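Local coordinates for protein alcohol dehydrogenase (Thermus thermophilus, PDB 2EIH) that probably works as a zinc-containing, NAD(P)-dependent oxidoreductase of the medium-chain alcohol dehydrogenase family, at residues M1-R9 with G119-L127; I87-C96 with D104-L113. All coordinates share one frame; numbering follows the deposited sequence.

Contact 1. Residues M1-R9 with G119-L127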
loop_
_atom_site.group_PDB
_atom_site.type_symbol
_atom_site.label_atom_id
_atom_site.label_comp_id
_atom_site.label_asym_id
_atom_site.label_seq_id
_atom_site.Cartn_x
_atom_site.Cartn_y
_atom_site.Cartn_z
ATOM N N MET A 1 18.092 20.835 41.257
ATOM C CA MET A 1 18.683 21.062 39.900
ATOM C C MET A 1 18.094 22.328 39.287
ATOM O O MET A 1 17.048 22.808 39.726
ATOM C CB MET A 1 18.363 19.882 38.980
ATOM C CG MET A 1 16.883 19.767 38.561
ATOM S SD MET A 1 16.573 18.428 37.345
ATOM C CE MET A 1 14.787 18.527 37.081
ATOM N N ARG A 2 18.770 22.886 38.287
ATOM C CA ARG A 2 18.233 24.071 37.645
ATOM C C ARG A 2 17.141 23.623 36.679
ATOM O O ARG A 2 17.233 22.552 36.061
ATOM C CB ARG A 2 19.312 24.841 36.878
ATOM C CG ARG A 2 20.200 25.728 37.741
ATOM C CD ARG A 2 21.219 26.478 36.895
ATOM N NE ARG A 2 20.687 27.657 36.207
ATOM C CZ ARG A 2 20.342 28.791 36.817
ATOM N NH1 ARG A 2 20.464 28.910 38.139
ATOM N NH2 ARG A 2 19.899 29.822 36.102
ATOM N N ALA A 3 16.097 24.438 36.572
ATOM C CA ALA A 3 14.989 24.154 35.682
ATOM C C ALA A 3 14.167 25.411 35.507
ATOM O O ALA A 3 14.181 26.308 36.349
ATOM C CB ALA A 3 14.123 23.043 36.254
ATOM N N VAL A 4 13.488 25.487 34.377
ATOM C CA VAL A 4 12.609 26.600 34.097
ATOM C C VAL A 4 11.224 26.029 34.315
ATOM O O VAL A 4 10.746 25.216 33.529
ATOM C CB VAL A 4 12.732 27.081 32.655
ATOM C CG1 VAL A 4 11.566 27.994 32.317
ATOM C CG2 VAL A 4 14.048 27.803 32.470
ATOM N N VAL A 5 10.604 26.444 35.411
ATOM C CA VAL A 5 9.277 25.985 35.759
ATOM C C VAL A 5 8.233 26.955 35.241
ATOM O O VAL A 5 8.539 28.090 34.862
ATOM C CB VAL A 5 9.105 25.835 37.288
ATOM C CG1 VAL A 5 9.891 24.628 37.785
ATOM C CG2 VAL A 5 9.580 27.099 37.994
ATOM N N MET A 6 6.995 26.484 35.248
ATOM C CA MET A 6 5.846 27.234 34.778
ATOM C C MET A 6 4.959 27.503 35.985
ATOM O O MET A 6 4.058 26.718 36.283
ATOM C CB MET A 6 5.105 26.372 33.773
ATOM C CG MET A 6 4.201 27.098 32.842
ATOM S SD MET A 6 3.548 25.855 31.763
ATOM C CE MET A 6 1.821 26.196 31.908
ATOM N N ARG A 7 5.230 28.606 36.679
ATOM C CA ARG A 7 4.465 28.989 37.862
ATOM C C ARG A 7 2.967 29.046 37.602
ATOM O O ARG A 7 2.169 28.550 38.397
ATOM C CB ARG A 7 4.934 30.354 38.385
ATOM C CG ARG A 7 6.283 30.326 39.102
ATOM C CD ARG A 7 6.288 29.300 40.234
ATOM N NE ARG A 7 7.610 29.151 40.834
ATOM C CZ ARG A 7 7.965 28.144 41.627
ATOM N NH1 ARG A 7 7.095 27.186 41.922
ATOM N NH2 ARG A 7 9.197 28.095 42.123
ATOM N N ALA A 8 2.597 29.665 36.486
ATOM C CA ALA A 8 1.203 29.813 36.105
ATOM C C ALA A 8 1.110 29.967 34.596
ATOM O O ALA A 8 2.124 30.144 33.914
ATOM C CB ALA A 8 0.608 31.029 36.790
ATOM N N ARG A 9 -0.113 29.912 34.083
ATOM C CA ARG A 9 -0.358 30.042 32.651
ATOM C C ARG A 9 -0.501 31.503 32.238
ATOM O O ARG A 9 -1.134 32.302 32.927
ATOM C CB ARG A 9 -1.619 29.259 32.277
ATOM C CG ARG A 9 -1.547 27.794 32.692
ATOM C CD ARG A 9 -2.694 26.968 32.132
ATOM N NE ARG A 9 -2.544 25.550 32.450
ATOM C CZ ARG A 9 -2.701 25.034 33.666
ATOM N NH1 ARG A 9 -2.540 23.731 33.865
ATOM N NH2 ARG A 9 -3.036 25.814 34.686
ATOM N N GLY A 119 9.413 18.234 31.125
ATOM C CA GLY A 119 10.211 18.059 29.925
ATOM C C GLY A 119 11.699 18.334 29.989
ATOM O O GLY A 119 12.361 18.071 30.995
ATOM N N THR A 120 12.221 18.893 28.902
ATOM C CA THR A 120 13.643 19.170 28.787
ATOM C C THR A 120 14.186 20.523 29.238
ATOM O O THR A 120 15.374 20.764 29.100
ATOM C CB THR A 120 14.113 18.893 27.330
ATOM O OG1 THR A 120 13.363 19.700 26.409
ATOM C CG2 THR A 120 13.905 17.419 26.993
ATOM N N TYR A 121 13.344 21.400 29.775
ATOM C CA TYR A 121 13.822 22.707 30.244
ATOM C C TYR A 121 14.507 22.591 31.612
ATOM O O TYR A 121 14.283 23.423 32.498
ATOM C CB TYR A 121 12.675 23.691 30.406
ATOM C CG TYR A 121 12.091 24.269 29.125
ATOM C CD1 TYR A 121 11.973 23.507 27.960
ATOM C CD2 TYR A 121 11.524 25.535 29.136
ATOM C CE1 TYR A 121 11.290 24.000 26.845
ATOM C CE2 TYR A 121 10.844 26.043 28.040
ATOM C CZ TYR A 121 10.719 25.273 26.902
ATOM O OH TYR A 121 9.995 25.758 25.850
ATOM N N ALA A 122 15.334 21.565 31.789
ATOM C CA ALA A 122 16.062 21.348 33.036
ATOM C C ALA A 122 17.398 20.677 32.751
ATOM O O ALA A 122 17.687 20.320 31.617
ATOM C CB ALA A 122 15.231 20.486 33.971
ATOM N N GLU A 123 18.196 20.503 33.795
ATOM C CA GLU A 123 19.496 19.869 33.674
ATOM C C GLU A 123 19.385 18.350 33.622
ATOM O O GLU A 123 20.335 17.677 33.264
ATOM C CB GLU A 123 20.403 20.278 34.851
ATOM C CG GLU A 123 20.737 21.767 34.929
ATOM C CD GLU A 123 21.516 22.127 36.181
ATOM O OE1 GLU A 123 21.065 21.768 37.293
ATOM O OE2 GLU A 123 22.578 22.783 36.066
ATOM N N TYR A 124 18.233 17.811 34.003
ATOM C CA TYR A 124 18.035 16.369 33.988
ATOM C C TYR A 124 16.603 16.001 33.659
ATOM O O TYR A 124 15.673 16.749 33.944
ATOM C CB TYR A 124 18.387 15.744 35.344
ATOM C CG TYR A 124 19.797 15.991 35.790
ATOM C CD1 TYR A 124 20.143 17.161 36.475
ATOM C CD2 TYR A 124 20.801 15.059 35.516
ATOM C CE1 TYR A 124 21.461 17.392 36.866
ATOM C CE2 TYR A 124 22.115 15.291 35.904
ATOM C CZ TYR A 124 22.434 16.456 36.581
ATOM O OH TYR A 124 23.736 16.680 36.969
ATOM N N VAL A 125 16.426 14.837 33.059
ATOM C CA VAL A 125 15.097 14.393 32.728
ATOM C C VAL A 125 15.150 12.875 32.722
ATOM O O VAL A 125 16.159 12.275 32.360
ATOM C CB VAL A 125 14.642 14.974 31.346
ATOM C CG1 VAL A 125 15.438 14.340 30.218
ATOM C CG2 VAL A 125 13.141 14.763 31.156
ATOM N N VAL A 126 14.064 12.259 33.157
ATOM C CA VAL A 126 13.997 10.818 33.214
ATOM C C VAL A 126 12.919 10.330 32.286
ATOM O O VAL A 126 11.774 10.772 32.379
ATOM C CB VAL A 126 13.652 10.341 34.631
ATOM C CG1 VAL A 126 13.188 8.896 34.595
ATOM C CG2 VAL A 126 14.851 10.494 35.538
ATOM N N LEU A 127 13.279 9.429 31.378
ATOM C CA LEU A 127 12.292 8.865 30.457
ATOM C C LEU A 127 12.574 7.389 30.192
ATOM O O LEU A 127 13.632 6.876 30.560
ATOM C CB LEU A 127 12.241 9.656 29.139
ATOM C CG LEU A 127 13.467 10.038 28.323
ATOM C CD1 LEU A 127 13.044 10.328 26.900
ATOM C CD2 LEU A 127 14.143 11.247 28.936
#
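Residues 1–4 and 121–124 run nearly antiparallel (165° between their directions), and their backbones meet in a single beta bridge, Ala3 with Ala122, whose CA atoms are 4.0 Å apart. Small side chains suit so close an approach: Ala3 CB packs against Ala122 CB at 3.6 Å. Next to the bridge, Val4 N donates to Tyr121 O (2.9 Å), while Glu123 N reaches Arg2 O. The Glu123 carboxylate also takes part: its OE1 accepts an almost straight bond from Arg2 N (2.7 Å, 174°), the N-H arriving from above the carboxylate plane. Residue 123 thus holds Arg2 through both backbone and side chain. Met1, its chain extended beyond CG (chi2 175°), runs past Tyr124 in the opposite direction. SD lies at the edge of the ring, 5.2 Å from its centroid, a Met-aromatic contact, and CE continues to Ala122 CB (3.7 Å). On the Tyr121 ring, Val4 CG1 touches the CD2 edge, whereas the phenol OH hydrogen-bonds with Asp43 and His326. Strand 2–6 also pairs with strand 15–19 through backbone bonds such as Ala3 with Ala18, and Tyr124 packs on Arg33 of strand 29–38.

Contact 2. Residues I87-C96 with D104-L113. With ZN (zinc ion), chain C.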
loop_
_atom_site.group_PDB
_atom_site.type_symbol
_atom_site.label_atom_id
_atom_site.label_comp_id
_atom_site.label_asym_id
_atom_site.label_seq_id
_atom_site.Cartn_x
_atom_site.Cartn_y
_atom_site.Cartn_z
ATOM N N ILE A 87 16.499 12.724 22.465
ATOM C CA ILE A 87 15.233 12.234 22.988
ATOM C C ILE A 87 14.204 12.038 21.885
ATOM O O ILE A 87 14.130 12.831 20.958
ATOM C CB ILE A 87 14.703 13.247 24.018
ATOM C CG1 ILE A 87 15.605 13.229 25.262
ATOM C CG2 ILE A 87 13.238 12.992 24.301
ATOM C CD1 ILE A 87 15.385 14.393 26.182
ATOM N N ASN A 88 13.431 10.960 21.992
ATOM C CA ASN A 88 12.348 10.617 21.053
ATOM C C ASN A 88 11.156 11.088 21.895
ATOM O O ASN A 88 10.719 10.379 22.795
ATOM C CB ASN A 88 12.290 9.098 20.871
ATOM C CG ASN A 88 11.761 8.683 19.512
ATOM O OD1 ASN A 88 10.709 9.145 19.071
ATOM N ND2 ASN A 88 12.473 7.778 18.856
ATOM N N PRO A 89 10.611 12.278 21.603
ATOM C CA PRO A 89 9.491 12.878 22.338
ATOM C C PRO A 89 8.163 12.133 22.442
ATOM O O PRO A 89 7.270 12.566 23.179
ATOM C CB PRO A 89 9.353 14.243 21.679
ATOM C CG PRO A 89 9.704 13.952 20.268
ATOM C CD PRO A 89 10.868 13.001 20.348
ATOM N N GLY A 90 8.030 11.004 21.750
ATOM C CA GLY A 90 6.778 10.259 21.796
ATOM C C GLY A 90 6.609 9.295 22.959
ATOM O O GLY A 90 7.326 8.300 23.057
ATOM N N LEU A 91 5.654 9.588 23.834
ATOM C CA LEU A 91 5.375 8.726 24.984
ATOM C C LEU A 91 4.038 7.994 24.844
ATOM O O LEU A 91 2.992 8.608 24.632
ATOM C CB LEU A 91 5.367 9.536 26.278
ATOM C CG LEU A 91 6.727 9.999 26.797
ATOM C CD1 LEU A 91 7.401 10.869 25.749
ATOM C CD2 LEU A 91 6.533 10.777 28.088
ATOM N N SER A 92 4.089 6.677 24.975
ATOM C CA SER A 92 2.907 5.840 24.859
ATOM C C SER A 92 2.991 4.726 25.897
ATOM O O SER A 92 3.984 4.626 26.627
ATOM C CB SER A 92 2.832 5.245 23.449
ATOM O OG SER A 92 4.048 4.585 23.119
ATOM N N CYS A 93 1.966 3.878 25.962
ATOM C CA CYS A 93 1.960 2.789 26.945
ATOM C C CYS A 93 2.636 1.523 26.435
ATOM O O CYS A 93 2.967 0.632 27.218
ATOM C CB CYS A 93 0.524 2.469 27.382
ATOM S SG CYS A 93 -0.514 1.708 26.107
ATOM N N GLY A 94 2.836 1.451 25.121
ATOM C CA GLY A 94 3.480 0.293 24.526
ATOM C C GLY A 94 2.824 -1.050 24.812
ATOM O O GLY A 94 3.494 -2.086 24.808
ATOM N N ARG A 95 1.515 -1.040 25.054
ATOM C CA ARG A 95 0.789 -2.275 25.334
ATOM C C ARG A 95 -0.555 -2.376 24.612
ATOM O O ARG A 95 -1.134 -3.461 24.525
ATOM C CB ARG A 95 0.573 -2.427 26.839
ATOM C CG ARG A 95 1.856 -2.366 27.642
ATOM C CD ARG A 95 1.709 -3.113 28.950
ATOM N NE ARG A 95 0.549 -2.661 29.705
ATOM C CZ ARG A 95 0.409 -1.436 30.200
ATOM N NH1 ARG A 95 1.364 -0.534 30.023
ATOM N NH2 ARG A 95 -0.689 -1.106 30.867
ATOM N N CYS A 96 -1.050 -1.254 24.094
ATOM C CA CYS A 96 -2.328 -1.252 23.381
ATOM C C CYS A 96 -2.124 -1.629 21.917
ATOM O O CYS A 96 -0.993 -1.677 21.430
ATOM C CB CYS A 96 -2.998 0.124 23.467
ATOM S SG CYS A 96 -2.322 1.359 22.354
ATOM N N ASP A 104 2.337 4.407 17.811
ATOM C CA ASP A 104 2.310 4.922 19.174
ATOM C C ASP A 104 1.715 6.331 19.259
ATOM O O ASP A 104 1.018 6.661 20.225
ATOM C CB ASP A 104 3.727 4.897 19.768
ATOM C CG ASP A 104 4.711 5.756 18.985
ATOM O OD1 ASP A 104 4.884 5.521 17.775
ATOM O OD2 ASP A 104 5.306 6.664 19.591
ATOM N N ASN A 105 1.976 7.151 18.241
ATOM C CA ASN A 105 1.462 8.525 18.198
ATOM C C ASN A 105 -0.061 8.552 18.065
ATOM O O ASN A 105 -0.681 9.618 18.039
ATOM C CB ASN A 105 2.124 9.321 17.051
ATOM C CG ASN A 105 1.806 8.762 15.672
ATOM O OD1 ASN A 105 1.917 7.561 15.434
ATOM N ND2 ASN A 105 1.425 9.640 14.751
ATOM N N LEU A 106 -0.659 7.368 17.972
ATOM C CA LEU A 106 -2.109 7.255 17.878
ATOM C C LEU A 106 -2.647 6.521 19.102
ATOM O O LEU A 106 -3.822 6.167 19.169
ATOM C CB LEU A 106 -2.528 6.531 16.591
ATOM C CG LEU A 106 -2.792 7.401 15.352
ATOM C CD1 LEU A 106 -3.963 8.348 15.616
ATOM C CD2 LEU A 106 -1.540 8.203 15.013
ATOM N N CYS A 107 -1.772 6.295 20.076
ATOM C CA CYS A 107 -2.156 5.631 21.317
ATOM C C CYS A 107 -3.168 6.497 22.062
ATOM O O CYS A 107 -3.073 7.726 22.062
ATOM C CB CYS A 107 -0.926 5.414 22.204
ATOM S SG CYS A 107 -1.310 4.998 23.930
ATOM N N PRO A 108 -4.162 5.869 22.700
ATOM C CA PRO A 108 -5.150 6.666 23.429
ATOM C C PRO A 108 -4.515 7.425 24.604
ATOM O O PRO A 108 -5.028 8.465 25.024
ATOM C CB PRO A 108 -6.180 5.623 23.866
ATOM C CG PRO A 108 -5.366 4.361 23.976
ATOM C CD PRO A 108 -4.483 4.432 22.760
ATOM N N ARG A 109 -3.387 6.913 25.103
ATOM C CA ARG A 109 -2.654 7.522 26.224
ATOM C C ARG A 109 -1.389 8.251 25.755
ATOM O O ARG A 109 -0.525 8.601 26.562
ATOM C CB ARG A 109 -2.257 6.447 27.247
ATOM C CG ARG A 109 -3.424 5.811 28.004
ATOM C CD ARG A 109 -4.028 6.794 29.010
ATOM N NE ARG A 109 -5.264 6.310 29.634
ATOM C CZ ARG A 109 -6.452 6.262 29.029
ATOM N NH1 ARG A 109 -7.515 5.803 29.681
ATOM N NH2 ARG A 109 -6.582 6.679 27.773
ATOM N N TYR A 110 -1.292 8.473 24.448
ATOM C CA TYR A 110 -0.146 9.137 23.855
ATOM C C TYR A 110 0.139 10.481 24.485
ATOM O O TYR A 110 -0.772 11.274 24.722
ATOM C CB TYR A 110 -0.364 9.329 22.360
ATOM C CG TYR A 110 0.847 9.863 21.638
ATOM C CD1 TYR A 110 0.768 11.031 20.883
ATOM C CD2 TYR A 110 2.059 9.180 21.678
ATOM C CE1 TYR A 110 1.863 11.509 20.178
ATOM C CE2 TYR A 110 3.165 9.637 20.980
ATOM C CZ TYR A 110 3.063 10.805 20.223
ATOM O OH TYR A 110 4.145 11.247 19.489
ATOM N N GLN A 111 1.414 10.737 24.744
ATOM C CA GLN A 111 1.826 11.991 25.343
ATOM C C GLN A 111 3.193 12.439 24.865
ATOM O O GLN A 111 4.139 11.649 24.767
ATOM C CB GLN A 111 1.860 11.855 26.850
ATOM C CG GLN A 111 0.591 12.266 27.509
ATOM C CD GLN A 111 0.688 12.134 29.007
ATOM O OE1 GLN A 111 1.733 12.437 29.598
ATOM N NE2 GLN A 111 -0.400 11.692 29.640
ATOM N N ILE A 112 3.294 13.723 24.570
ATOM C CA ILE A 112 4.558 14.268 24.123
ATOM C C ILE A 112 5.279 14.800 25.353
ATOM O O ILE A 112 4.685 15.510 26.165
ATOM C CB ILE A 112 4.344 15.410 23.121
ATOM C CG1 ILE A 112 3.322 14.978 22.057
ATOM C CG2 ILE A 112 5.661 15.768 22.464
ATOM C CD1 ILE A 112 3.013 16.041 21.027
ATOM N N LEU A 113 6.549 14.431 25.507
ATOM C CA LEU A 113 7.344 14.892 26.641
ATOM C C LEU A 113 7.166 16.403 26.800
ATOM O O LEU A 113 7.181 17.147 25.817
ATOM C CB LEU A 113 8.825 14.561 26.414
ATOM C CG LEU A 113 9.825 14.993 27.490
ATOM C CD1 LEU A 113 9.432 14.382 28.813
ATOM C CD2 LEU A 113 11.227 14.568 27.107
HETATM ZN ZN ZN C . -0.522 2.500 23.761
#
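Leu91 and Leu113 bury the most surface here, at one end of a short antiparallel pairing whose other end opens into the structural-zinc lobe characteristic of medium-chain alcohol dehydrogenases. Leu91 forms a hydrogen-bonded pair with Gln111: Gln111 N gives Leu91 O a bond of 2.7 Å. The Leu91 branch CD1 bears on Leu113 CB at 4.0 Å. Leu113, with CG anti to its N (chi1 179°), sends CD2 across Ile87 at about a right angle, touching CG2 at 3.8 Å; branched aliphatic side chains suit this end, where Ile87 and Leu113 are buried. Leu113 N meanwhile donates to Pro89 O. Gly90, opposite Ile112, lets Tyr110 come close, since a CB would lie tight against both Tyr110 OH and Asp104 OD2; as it is, the hydroxyl is 3.6 Å from Gly90 CA. Tyr110 also has Asn105 CA over the centre of one ring face, and an alanine here would probably leave Asn105 CA without the ring it lies over and Gly90 CA without the hydroxyl beside it. Ser92, small enough to fit beside Asp104, rests OG 3.4 Å from Asp104 CB; Lys294 bonds to Ser92 OG and forms a salt bridge with Asp104 OD2. Beyond Ser92, the sulfurs of Cys93, Cys96 and Cys107, with that of Cys99 from helix 97–100, bind the zinc ion, as thiolates do readily. Pro108 CD packs on Cys96 SG at 3.8 Å, and Cys107 SG, 2.6 Å from zinc, also accepts a weak bond from Arg109 N.

Along the chain contact 2 is nested within the loop closed by contact 1, because both its segments fall between residues 9 and 119. The two centres are about 20 Å apart, yet the contacts touch: Thr120 CG2 packs on Ile87 CD1 at 3.5 Å, Leu127 CD1 packs on Ile87 and Gly119 CA on Leu113. Strands 111–112 and 124–128 are consecutive and, with 84–91, belong to one mixed sheet, while strand 2–6 lies in a separate three-stranded sheet. Contact 1 therefore ties the N-terminal strand to the region of the GroES-like domain, and contact 2 carries the same mixed sheet out to the zinc lobe, with Ile87, Leu113, Leu127 and the Thr120 methyl forming their apolar junction.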